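Local structure of putative acetyltransferase (Streptococcus mutans, 4E2A) at residues B[52-57]-B[132-137]; B[57-62]-B[73-78]; B[120-125]-B[183-188]; B[145-150]-B[175-180]. The protein probably transfers an acyl group, most likely acetyl from acetyl-coenzyme A, to an unknown acceptor. One frame throughout, in Å; residues are numbered along the deposited sequence.

Contact 1. Residues B[52-57]-B[132-137]; sequences QKIAIQ and YILKAY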
# COMPACT_ATOMS: atom_id res chain seq x y z
N GLN B 52 -17.53 -13.22 -8.06
CA GLN B 52 -16.56 -13.70 -7.07
C GLN B 52 -15.74 -14.82 -7.71
O GLN B 52 -14.51 -14.87 -7.59
CB GLN B 52 -17.27 -14.19 -5.78
CG GLN B 52 -16.34 -14.87 -4.78
CD GLN B 52 -17.06 -15.42 -3.55
OE1 GLN B 52 -17.90 -16.31 -3.66
NE2 GLN B 52 -16.74 -14.88 -2.36
N LYS B 53 -16.44 -15.71 -8.41
CA LYS B 53 -15.80 -16.88 -9.02
C LYS B 53 -14.71 -16.48 -10.03
O LYS B 53 -13.57 -16.96 -9.96
CB LYS B 53 -16.85 -17.78 -9.67
CG LYS B 53 -16.27 -18.95 -10.47
CD LYS B 53 -17.38 -19.92 -10.89
CE LYS B 53 -16.88 -21.04 -11.80
NZ LYS B 53 -16.12 -22.09 -11.05
N ILE B 54 -15.06 -15.60 -10.95
CA ILE B 54 -14.12 -15.23 -11.98
C ILE B 54 -12.99 -14.40 -11.37
O ILE B 54 -11.83 -14.58 -11.72
CB ILE B 54 -14.79 -14.51 -13.16
CG1 ILE B 54 -13.77 -14.29 -14.28
CG2 ILE B 54 -15.33 -13.16 -12.74
CD1 ILE B 54 -14.41 -13.98 -15.64
N ALA B 55 -13.32 -13.50 -10.45
CA ALA B 55 -12.30 -12.73 -9.75
C ALA B 55 -11.29 -13.67 -9.05
O ALA B 55 -10.08 -13.48 -9.17
CB ALA B 55 -12.93 -11.77 -8.76
N ILE B 56 -11.78 -14.70 -8.37
CA ILE B 56 -10.86 -15.62 -7.71
C ILE B 56 -10.05 -16.43 -8.73
O ILE B 56 -8.82 -16.57 -8.63
CB ILE B 56 -11.58 -16.54 -6.71
CG1 ILE B 56 -12.04 -15.72 -5.50
CG2 ILE B 56 -10.67 -17.68 -6.28
CD1 ILE B 56 -12.95 -16.48 -4.54
N GLN B 57 -10.74 -16.93 -9.74
CA GLN B 57 -10.04 -17.77 -10.69
C GLN B 57 -8.93 -17.02 -11.44
O GLN B 57 -7.83 -17.56 -11.61
CB GLN B 57 -10.99 -18.46 -11.66
CG GLN B 57 -10.27 -19.59 -12.38
CD GLN B 57 -11.14 -20.28 -13.41
OE1 GLN B 57 -10.64 -20.77 -14.42
NE2 GLN B 57 -12.45 -20.31 -13.16
N TYR B 132 -8.91 -8.23 -15.86
CA TYR B 132 -8.48 -9.61 -15.96
C TYR B 132 -9.22 -10.37 -17.05
O TYR B 132 -10.43 -10.20 -17.22
CB TYR B 132 -8.73 -10.35 -14.63
CG TYR B 132 -7.84 -9.95 -13.47
CD1 TYR B 132 -6.66 -10.63 -13.20
CD2 TYR B 132 -8.20 -8.89 -12.63
CE1 TYR B 132 -5.87 -10.26 -12.13
CE2 TYR B 132 -7.42 -8.53 -11.57
CZ TYR B 132 -6.25 -9.21 -11.33
OH TYR B 132 -5.47 -8.85 -10.26
N ILE B 133 -8.50 -11.21 -17.77
CA ILE B 133 -9.13 -12.13 -18.73
C ILE B 133 -8.78 -13.55 -18.29
O ILE B 133 -7.60 -13.85 -18.05
CB ILE B 133 -8.61 -11.90 -20.18
CG1 ILE B 133 -8.86 -10.46 -20.65
CG2 ILE B 133 -9.24 -12.94 -21.15
CD1 ILE B 133 -10.34 -10.06 -20.82
N LEU B 134 -9.79 -14.39 -18.15
CA LEU B 134 -9.58 -15.84 -17.94
C LEU B 134 -8.60 -16.46 -18.96
O LEU B 134 -8.71 -16.24 -20.18
CB LEU B 134 -10.91 -16.60 -18.02
CG LEU B 134 -11.81 -16.66 -16.78
CD1 LEU B 134 -13.12 -17.32 -17.16
CD2 LEU B 134 -11.15 -17.41 -15.61
N LYS B 135 -7.65 -17.24 -18.46
CA LYS B 135 -6.66 -17.88 -19.33
C LYS B 135 -7.29 -18.65 -20.49
O LYS B 135 -6.76 -18.64 -21.60
CB LYS B 135 -5.75 -18.82 -18.52
CG LYS B 135 -4.28 -18.51 -18.72
CD LYS B 135 -3.60 -18.14 -17.41
CE LYS B 135 -3.29 -19.38 -16.59
NZ LYS B 135 -2.21 -19.15 -15.58
N ALA B 136 -8.41 -19.32 -20.23
CA ALA B 136 -9.06 -20.08 -21.30
C ALA B 136 -9.52 -19.17 -22.43
O ALA B 136 -9.79 -19.65 -23.53
CB ALA B 136 -10.23 -20.95 -20.77
N TYR B 137 -9.61 -17.86 -22.16
CA TYR B 137 -10.08 -16.90 -23.18
C TYR B 137 -9.04 -15.87 -23.63
O TYR B 137 -9.39 -14.91 -24.32
CB TYR B 137 -11.33 -16.14 -22.69
CG TYR B 137 -12.55 -17.00 -22.55
CD1 TYR B 137 -13.45 -17.15 -23.61
CD2 TYR B 137 -12.82 -17.64 -21.35
CE1 TYR B 137 -14.58 -17.95 -23.47
CE2 TYR B 137 -13.94 -18.44 -21.20
CZ TYR B 137 -14.81 -18.59 -22.26
OH TYR B 137 -15.91 -19.39 -22.08

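Contact 2. Residues B[57-62]-B[73-78]; sequences QTFRET and QNFFDE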
# COMPACT_ATOMS: atom_id res chain seq x y z
N GLN B 57 -10.74 -16.93 -9.74
CA GLN B 57 -10.04 -17.77 -10.69
C GLN B 57 -8.93 -17.02 -11.44
O GLN B 57 -7.83 -17.56 -11.61
CB GLN B 57 -10.99 -18.46 -11.66
CG GLN B 57 -10.27 -19.59 -12.38
CD GLN B 57 -11.14 -20.28 -13.41
OE1 GLN B 57 -10.64 -20.77 -14.42
NE2 GLN B 57 -12.45 -20.31 -13.16
N THR B 58 -9.20 -15.79 -11.86
CA THR B 58 -8.18 -14.99 -12.55
C THR B 58 -7.01 -14.64 -11.64
O THR B 58 -5.87 -14.55 -12.09
CB THR B 58 -8.77 -13.72 -13.23
OG1 THR B 58 -9.49 -12.91 -12.28
CG2 THR B 58 -9.73 -14.13 -14.35
N PHE B 59 -7.29 -14.43 -10.35
CA PHE B 59 -6.22 -14.06 -9.43
C PHE B 59 -5.29 -15.27 -9.23
O PHE B 59 -4.06 -15.15 -9.25
CB PHE B 59 -6.78 -13.55 -8.08
CG PHE B 59 -5.75 -12.79 -7.26
CD1 PHE B 59 -4.92 -13.46 -6.37
CD2 PHE B 59 -5.62 -11.41 -7.37
CE1 PHE B 59 -3.97 -12.78 -5.61
CE2 PHE B 59 -4.68 -10.71 -6.61
CZ PHE B 59 -3.86 -11.40 -5.72
N ARG B 60 -5.91 -16.43 -9.08
CA ARG B 60 -5.21 -17.71 -8.95
C ARG B 60 -4.35 -17.97 -10.19
O ARG B 60 -3.16 -18.26 -10.08
CB ARG B 60 -6.27 -18.81 -8.78
CG ARG B 60 -5.76 -20.14 -8.27
CD ARG B 60 -6.92 -21.15 -8.14
NE ARG B 60 -7.96 -20.68 -7.23
CZ ARG B 60 -8.16 -21.15 -6.00
NH1 ARG B 60 -7.39 -22.12 -5.53
NH2 ARG B 60 -9.14 -20.67 -5.25
N GLU B 61 -4.95 -17.85 -11.37
CA GLU B 61 -4.20 -17.99 -12.62
C GLU B 61 -3.01 -17.05 -12.75
O GLU B 61 -1.97 -17.43 -13.28
CB GLU B 61 -5.13 -17.80 -13.83
CG GLU B 61 -6.12 -18.93 -14.00
CD GLU B 61 -7.16 -18.68 -15.08
OE1 GLU B 61 -7.24 -17.54 -15.61
OE2 GLU B 61 -7.91 -19.64 -15.39
N THR B 62 -3.17 -15.82 -12.28
CA THR B 62 -2.14 -14.80 -12.44
C THR B 62 -1.02 -14.96 -11.41
O THR B 62 0.14 -14.70 -11.70
CB THR B 62 -2.75 -13.36 -12.32
OG1 THR B 62 -3.65 -13.13 -13.40
CG2 THR B 62 -1.67 -12.28 -12.31
N GLN B 73 -5.02 -17.12 -0.65
CA GLN B 73 -6.24 -17.16 0.17
C GLN B 73 -6.37 -15.92 1.08
O GLN B 73 -7.47 -15.38 1.24
CB GLN B 73 -6.30 -18.45 0.99
CG GLN B 73 -7.66 -18.76 1.56
CD GLN B 73 -8.70 -19.04 0.48
OE1 GLN B 73 -8.47 -19.85 -0.42
NE2 GLN B 73 -9.84 -18.36 0.57
N ASN B 74 -5.26 -15.48 1.65
CA ASN B 74 -5.27 -14.22 2.41
C ASN B 74 -5.88 -13.08 1.60
O ASN B 74 -6.63 -12.27 2.14
CB ASN B 74 -3.85 -13.82 2.83
CG ASN B 74 -3.32 -14.65 3.99
OD1 ASN B 74 -4.08 -15.11 4.82
ND2 ASN B 74 -2.01 -14.84 4.04
N PHE B 75 -5.53 -13.00 0.32
CA PHE B 75 -6.08 -11.94 -0.52
C PHE B 75 -7.56 -12.15 -0.79
O PHE B 75 -8.36 -11.22 -0.65
CB PHE B 75 -5.30 -11.79 -1.84
CG PHE B 75 -5.73 -10.61 -2.68
CD1 PHE B 75 -5.15 -9.36 -2.49
CD2 PHE B 75 -6.70 -10.75 -3.65
CE1 PHE B 75 -5.54 -8.26 -3.26
CE2 PHE B 75 -7.10 -9.66 -4.42
CZ PHE B 75 -6.52 -8.42 -4.23
N PHE B 76 -7.94 -13.37 -1.18
CA PHE B 76 -9.36 -13.69 -1.38
C PHE B 76 -10.19 -13.35 -0.15
O PHE B 76 -11.28 -12.77 -0.26
CB PHE B 76 -9.58 -15.17 -1.67
CG PHE B 76 -8.81 -15.69 -2.84
CD1 PHE B 76 -8.59 -14.90 -3.95
CD2 PHE B 76 -8.31 -16.98 -2.81
CE1 PHE B 76 -7.86 -15.40 -5.02
CE2 PHE B 76 -7.58 -17.48 -3.86
CZ PHE B 76 -7.36 -16.69 -4.97
N ASP B 77 -9.68 -13.74 1.02
CA ASP B 77 -10.41 -13.59 2.28
C ASP B 77 -10.65 -12.12 2.58
O ASP B 77 -11.54 -11.79 3.37
CB ASP B 77 -9.66 -14.24 3.45
CG ASP B 77 -9.77 -15.76 3.47
OD1 ASP B 77 -10.60 -16.33 2.72
OD2 ASP B 77 -9.02 -16.39 4.25
N GLU B 78 -9.86 -11.23 1.97
CA GLU B 78 -9.98 -9.81 2.25
C GLU B 78 -10.68 -9.04 1.13
O GLU B 78 -11.52 -8.17 1.39
CB GLU B 78 -8.59 -9.18 2.50
CG GLU B 78 -8.64 -7.67 2.83
CD GLU B 78 -7.26 -7.00 2.96
OE1 GLU B 78 -6.23 -7.65 2.64
OE2 GLU B 78 -7.20 -5.82 3.38

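Contact 3. Residues B[120-125]-B[183-188]; sequences QVLEDA and EQFSKH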
# COMPACT_ATOMS: atom_id res chain seq x y z
N GLN B 120 -6.41 9.59 -4.31
CA GLN B 120 -6.71 10.92 -4.82
C GLN B 120 -5.43 11.57 -5.32
O GLN B 120 -4.67 12.15 -4.54
CB GLN B 120 -7.37 11.79 -3.75
CG GLN B 120 -8.74 11.32 -3.29
CD GLN B 120 -9.74 11.21 -4.44
OE1 GLN B 120 -9.90 12.14 -5.24
NE2 GLN B 120 -10.41 10.07 -4.53
N VAL B 121 -5.18 11.45 -6.63
CA VAL B 121 -3.95 11.96 -7.21
C VAL B 121 -4.17 13.04 -8.29
O VAL B 121 -3.29 13.86 -8.55
CB VAL B 121 -3.06 10.82 -7.75
CG1 VAL B 121 -2.39 10.08 -6.60
CG2 VAL B 121 -3.88 9.86 -8.62
N LEU B 122 -5.36 13.06 -8.89
CA LEU B 122 -5.69 14.05 -9.89
C LEU B 122 -7.07 14.61 -9.64
O LEU B 122 -7.89 13.99 -8.97
CB LEU B 122 -5.66 13.44 -11.30
CG LEU B 122 -4.34 12.87 -11.80
CD1 LEU B 122 -4.55 12.08 -13.10
CD2 LEU B 122 -3.32 14.02 -11.97
N GLU B 123 -7.35 15.77 -10.21
CA GLU B 123 -8.68 16.33 -10.14
C GLU B 123 -9.49 15.91 -11.38
O GLU B 123 -8.93 15.75 -12.46
CB GLU B 123 -8.61 17.86 -10.03
CG GLU B 123 -7.95 18.36 -8.76
CD GLU B 123 -7.51 19.82 -8.85
OE1 GLU B 123 -6.53 20.19 -8.16
OE2 GLU B 123 -8.14 20.59 -9.61
N ASP B 124 -10.80 15.73 -11.22
CA ASP B 124 -11.65 15.43 -12.36
C ASP B 124 -11.14 14.22 -13.12
O ASP B 124 -11.07 14.26 -14.37
CB ASP B 124 -11.70 16.61 -13.32
CG ASP B 124 -12.82 17.56 -13.00
OD1 ASP B 124 -12.61 18.79 -13.12
OD2 ASP B 124 -13.91 17.08 -12.62
N ALA B 125 -10.80 13.17 -12.37
CA ALA B 125 -10.14 11.98 -12.91
C ALA B 125 -10.97 10.69 -12.81
O ALA B 125 -11.88 10.59 -11.98
CB ALA B 125 -8.79 11.78 -12.25
N GLU B 183 0.96 8.85 -20.02
CA GLU B 183 2.26 9.44 -19.67
C GLU B 183 2.42 9.45 -18.15
O GLU B 183 1.45 9.64 -17.42
CB GLU B 183 2.35 10.89 -20.15
CG GLU B 183 1.97 11.15 -21.59
CD GLU B 183 1.77 12.64 -21.88
OE1 GLU B 183 1.90 13.47 -20.94
OE2 GLU B 183 1.48 13.00 -23.05
N GLN B 184 3.64 9.26 -17.68
CA GLN B 184 3.89 9.23 -16.25
C GLN B 184 3.68 10.62 -15.68
O GLN B 184 3.94 11.62 -16.36
CB GLN B 184 5.30 8.73 -15.93
CG GLN B 184 5.70 8.91 -14.48
CD GLN B 184 6.92 8.09 -14.12
OE1 GLN B 184 7.45 7.36 -14.96
NE2 GLN B 184 7.38 8.21 -12.87
N PHE B 185 3.20 10.70 -14.44
CA PHE B 185 3.03 12.00 -13.81
C PHE B 185 3.36 11.92 -12.33
O PHE B 185 3.45 12.94 -11.65
CB PHE B 185 1.61 12.54 -14.03
CG PHE B 185 0.54 11.78 -13.31
CD1 PHE B 185 0.00 12.27 -12.12
CD2 PHE B 185 0.05 10.58 -13.83
CE1 PHE B 185 -1.00 11.57 -11.45
CE2 PHE B 185 -0.95 9.88 -13.18
CZ PHE B 185 -1.48 10.37 -11.97
N SER B 186 3.55 10.70 -11.85
CA SER B 186 3.87 10.52 -10.44
C SER B 186 4.31 9.11 -10.12
O SER B 186 4.35 8.24 -11.00
CB SER B 186 2.67 10.92 -9.57
OG SER B 186 3.08 11.09 -8.23
N LYS B 187 4.65 8.87 -8.87
CA LYS B 187 5.08 7.55 -8.47
C LYS B 187 4.93 7.38 -6.98
O LYS B 187 4.80 8.35 -6.23
CB LYS B 187 6.53 7.30 -8.88
CG LYS B 187 7.51 8.40 -8.49
CD LYS B 187 8.89 8.13 -9.08
CE LYS B 187 9.80 9.35 -9.00
NZ LYS B 187 11.11 9.11 -9.66
N HIS B 188 4.94 6.13 -6.56
CA HIS B 188 4.79 5.82 -5.16
C HIS B 188 5.73 4.68 -4.82
O HIS B 188 5.65 3.59 -5.42
CB HIS B 188 3.34 5.44 -4.85
CG HIS B 188 3.11 5.14 -3.40
ND1 HIS B 188 3.61 5.91 -2.39
CD2 HIS B 188 2.43 4.11 -2.80
CE1 HIS B 188 3.25 5.40 -1.22
NE2 HIS B 188 2.54 4.31 -1.45

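Contact 4. Residues B[145-150]-B[175-180]; sequences QLFEFA and LLYAKY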
# COMPACT_ATOMS: atom_id res chain seq x y z
N GLN B 145 -10.00 -5.29 -26.29
CA GLN B 145 -11.35 -4.80 -26.47
C GLN B 145 -11.92 -4.22 -25.17
O GLN B 145 -12.58 -3.20 -25.17
CB GLN B 145 -12.27 -5.91 -26.98
CG GLN B 145 -13.60 -5.43 -27.50
CD GLN B 145 -14.39 -6.54 -28.17
OE1 GLN B 145 -13.83 -7.58 -28.54
NE2 GLN B 145 -15.70 -6.34 -28.31
N LEU B 146 -11.65 -4.89 -24.05
CA LEU B 146 -12.15 -4.39 -22.76
C LEU B 146 -11.40 -3.11 -22.33
O LEU B 146 -12.01 -2.20 -21.79
CB LEU B 146 -12.08 -5.49 -21.70
CG LEU B 146 -12.76 -5.28 -20.34
CD1 LEU B 146 -14.18 -4.74 -20.43
CD2 LEU B 146 -12.74 -6.60 -19.53
N PHE B 147 -10.09 -3.02 -22.59
CA PHE B 147 -9.34 -1.81 -22.29
C PHE B 147 -9.82 -0.64 -23.13
O PHE B 147 -9.99 0.47 -22.62
CB PHE B 147 -7.83 -2.02 -22.45
CG PHE B 147 -6.99 -0.85 -21.95
CD1 PHE B 147 -6.81 -0.62 -20.59
CD2 PHE B 147 -6.36 -0.00 -22.84
CE1 PHE B 147 -6.03 0.44 -20.13
CE2 PHE B 147 -5.56 1.06 -22.40
CZ PHE B 147 -5.40 1.29 -21.04
N GLU B 148 -10.06 -0.89 -24.42
CA GLU B 148 -10.60 0.14 -25.29
C GLU B 148 -12.01 0.60 -24.89
O GLU B 148 -12.35 1.78 -25.01
CB GLU B 148 -10.52 -0.31 -26.76
CG GLU B 148 -9.09 -0.66 -27.16
CD GLU B 148 -8.82 -0.58 -28.65
OE1 GLU B 148 -9.79 -0.54 -29.42
OE2 GLU B 148 -7.62 -0.54 -29.03
N PHE B 149 -12.82 -0.34 -24.39
CA PHE B 149 -14.12 0.01 -23.83
C PHE B 149 -13.95 0.91 -22.60
O PHE B 149 -14.71 1.87 -22.41
CB PHE B 149 -14.91 -1.27 -23.48
CG PHE B 149 -16.22 -1.02 -22.77
CD1 PHE B 149 -17.41 -0.87 -23.49
CD2 PHE B 149 -16.27 -0.95 -21.37
CE1 PHE B 149 -18.63 -0.64 -22.84
CE2 PHE B 149 -17.48 -0.73 -20.71
CZ PHE B 149 -18.67 -0.57 -21.45
N ALA B 150 -12.97 0.58 -21.76
CA ALA B 150 -12.69 1.41 -20.58
C ALA B 150 -12.33 2.85 -20.95
O ALA B 150 -12.83 3.78 -20.31
CB ALA B 150 -11.58 0.80 -19.71
N LEU B 175 5.00 0.23 -22.35
CA LEU B 175 5.09 0.52 -23.76
C LEU B 175 3.73 0.50 -24.41
O LEU B 175 3.39 1.32 -25.22
CB LEU B 175 6.04 -0.49 -24.39
CG LEU B 175 7.52 -0.30 -24.09
CD1 LEU B 175 8.40 -1.25 -24.88
CD2 LEU B 175 7.96 1.12 -24.32
N LEU B 176 2.93 -0.45 -23.99
CA LEU B 176 1.60 -0.57 -24.48
C LEU B 176 0.74 0.65 -24.12
O LEU B 176 0.12 1.21 -24.98
CB LEU B 176 0.99 -1.85 -23.97
CG LEU B 176 -0.34 -2.19 -24.58
CD1 LEU B 176 -0.29 -3.43 -25.41
CD2 LEU B 176 -1.37 -2.29 -23.57
N TYR B 177 0.74 1.01 -22.84
CA TYR B 177 0.07 2.17 -22.33
C TYR B 177 0.48 3.44 -23.05
O TYR B 177 -0.32 4.25 -23.35
CB TYR B 177 0.33 2.28 -20.83
CG TYR B 177 -0.36 1.18 -20.06
CD1 TYR B 177 -1.59 0.76 -20.40
CD2 TYR B 177 0.25 0.56 -19.00
CE1 TYR B 177 -2.19 -0.23 -19.72
CE2 TYR B 177 -0.34 -0.42 -18.34
CZ TYR B 177 -1.55 -0.82 -18.70
OH TYR B 177 -2.10 -1.79 -18.00
N ALA B 178 1.75 3.56 -23.36
CA ALA B 178 2.25 4.76 -24.01
C ALA B 178 1.62 4.89 -25.41
O ALA B 178 1.46 6.00 -25.92
CB ALA B 178 3.77 4.73 -24.10
N LYS B 179 1.22 3.78 -26.00
CA LYS B 179 0.68 3.82 -27.36
C LYS B 179 -0.73 4.39 -27.38
O LYS B 179 -1.18 4.94 -28.40
CB LYS B 179 0.74 2.46 -28.04
CG LYS B 179 2.11 2.12 -28.56
CD LYS B 179 2.08 0.89 -29.45
CE LYS B 179 1.19 1.12 -30.66
NZ LYS B 179 1.04 -0.11 -31.49
N TYR B 180 -1.43 4.24 -26.26
CA TYR B 180 -2.75 4.82 -26.11
C TYR B 180 -2.68 6.27 -25.65
O TYR B 180 -3.71 6.92 -25.48
CB TYR B 180 -3.61 4.00 -25.15
CG TYR B 180 -4.14 2.72 -25.76
CD1 TYR B 180 -5.25 2.74 -26.59
CD2 TYR B 180 -3.51 1.50 -25.53
CE1 TYR B 180 -5.74 1.59 -27.16
CE2 TYR B 180 -3.98 0.34 -26.09
CZ TYR B 180 -5.10 0.39 -26.90
OH TYR B 180 -5.57 -0.77 -27.46

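Contact 1. Residues B[52-57]-B[132-137]
Leu134 shows how one forked side chain can serve two neighbours on a helix at once. Its two methyl branches part company: CD1 goes to Ile54, one turn back along helix 48-63, and CD2 goes to Gln57. The Ile54 chain has CG1 swung away from its own backbone N (chi1 -174°) and then runs on extended, which carries CD1 off the flank of the helix toward the leucine. There Ile54 CD1 lies 3.9 Å from Leu134 CD1, and Ile54 CG1 is 4.0 Å from Leu134 CG, so the end of the isoleucine meets the fork of the leucine obliquely.

Gln57 lays its chain, from CB to the amide carbon, against the CD2 methyl. With CG likewise opposite the backbone N (chi1 -165°) and the chain stretched out beyond it, the side chain runs across Leu134 at roughly a right angle. Gln57 CG is 4.0 Å from Leu134 CD2, and Gln57 CD approaches that methyl to 3.6 Å. The leucine therefore meets carbon along most of the glutamine's length, while the contact depends on packing rather than polar pairing.

Behind the side chain, the backbone turns at once into a 3-10 segment, closed by Tyr137 N to Leu134 O at 2.7 Å. Leu134 also pairs through its backbone with Ala106, while Ile54 continues inward onto Phe98 and Phe108 of the sheet. This is helix-on-sheet packing of the GNAT fold, in which the first helix covers the end of a central strand just before the Q-x-x-G-x-G signature loop that begins at Gln138 and in relatives binds the coenzyme A pyrophosphate.

Contact 2. Residues B[57-62]-B[73-78]
Phe59 and Phe75 each turn CG to the far side from the backbone N, with chi1 of -164° and -174°, and thereby send their rings out from two facing helices into the space between them. The helices, 48-63 and 69-79, follow each other in the chain and form the helical hairpin near the start of a GNAT domain. Segments 57-62 and 73-78 run nearly antiparallel, and their axes approach to 11.0 Å, a spacing filled by aromatic rings.

The two rings make an offset stack with planes only 6° from parallel and centroids 4.2 Å apart. Each covers one face of the other, displaced toward the rim. Phe76 completes the cluster differently: the edge of its ring, at CE1, meets Phe59 CB at 3.7 Å. Tyr80 adds an edge-to-face partner to Phe75, and the second subunit joins in, with its Phe191 packing on Phe75 and its Val196 on Phe59. The buried rings thus link the hairpin to the dimer interface.

On the solvent-exposed side, the bent chain of Arg60 brings its guanidinium round so that one face looks onto Phe76, with Arg60 NH2 3.8 Å from Phe76 CE2.

Contact 3. Residues B[120-125]-B[183-188]
Phe185 and the adjacent Ser186 both make backbone hydrogen bonds with a single residue, Leu201 of strand 195-205. Two residues set against one are consistent with a beta bulge. In keeping with this, the CB atoms of Phe185 and Ser186 both lead toward segment 120-125, where in a regular strand successive side chains would alternate.

The phenyl ring is what reaches that segment. Phe185 CG sits between its own backbone N and carbonyl carbon (chi1 69°), a position that makes the ring hang from the strand toward Leu122. The leucine comes from the opposite direction, and its fork straddles one bond of the ring: Leu122 CD2 is 3.4 Å from Phe185 CE1, while Leu122 CD1 is 3.7 Å from Phe185 CZ. The branch point follows closely, with Leu122 CG 3.6 Å from Phe185 CE1. Such separations mark a snug fit for carbon against carbon.

Val121 is a looser neighbour. Its CG2 approaches at the ring edge, near the ring plane, 4.2 Å from Phe185 CZ. On another part of the rim, Glu183 O lies in the plane of the same ring. All three touching residues also meet a crystal neighbour, so their exact placement may owe something to the lattice.

In the fold, residues 120-124 belong to the loop after strand 104-113, and Ala125 opens strand 125-133. The loop packs against two further strands: Val121 rests on Trp163 and Leu122 on Trp161 of strand 161-167; Leu122 also meets Lys203 of strand 195-205, and Phe185 brings in the outermost strand, 183-192.

Contact 4. Residues B[145-150]-B[175-180]
The ring of Tyr180 is approached in two quite different ways. Over one face comes the edge of Phe147, whose CE2 lies 3.8 Å from Tyr180 CD2; at the rim, in the ring plane, sits the carboxylate oxygen Glu148 OE2. The Phe147 and Tyr180 planes are 67° apart with centroids separated by 5.3 Å, an edge-to-face pair in which Tyr180 supplies the face. Tyr177 closes on the far end of the Phe147 ring, its CE1 3.8 Å from Phe147 CZ, with the two rings inclined at 44°.

Glu148 makes the polar link. Its OE2 accepts from Tyr180 OH at 2.6 Å through the anti lone pair, the one facing away from the other carboxylate oxygen. The carboxylate stands almost perpendicular to the phenol ring. Being extended beyond CG, the glutamate chain can span the gap between the helices, and the bond restrains where the phenol end can swing, while the edge of Phe147 lies against one face of the ring.

Phe147 takes its place through a first torsion of -172°, which directs the ring from helix 142-157 to the tyrosines. It also packs on Ile128 and Leu131 of strand 125-133, making it the buried centre of the aromatic cluster. Joining the helix after the central strand to helix 171-179 and the Tyr180 that follows it is characteristic of the GNAT fold, where, in relatives, these helices lie beside the coenzyme A site.

Contacts 1 and 2 form one continuous region: they share Gln57 and helix 48-63, their centres lie 10 Å apart, and Lys135 NZ probably hydrogen bonds to Glu61 O between them. Contact 2 is nested in the chain loop that contact 1 closes. Contact 4 follows contact 1 in sequence, with helix 142-157 coming after strand 125-133, and its centre is 19 Å from that of contact 1. It is in turn nested within contact 3, which lies on the other side of the chain's centre from contact 1, 28 Å centre to centre. Contacts 2 and 3 both touch the second subunit, where Glu78 of one copy bonds His188 of the other, so both regions take part in the dimer interface.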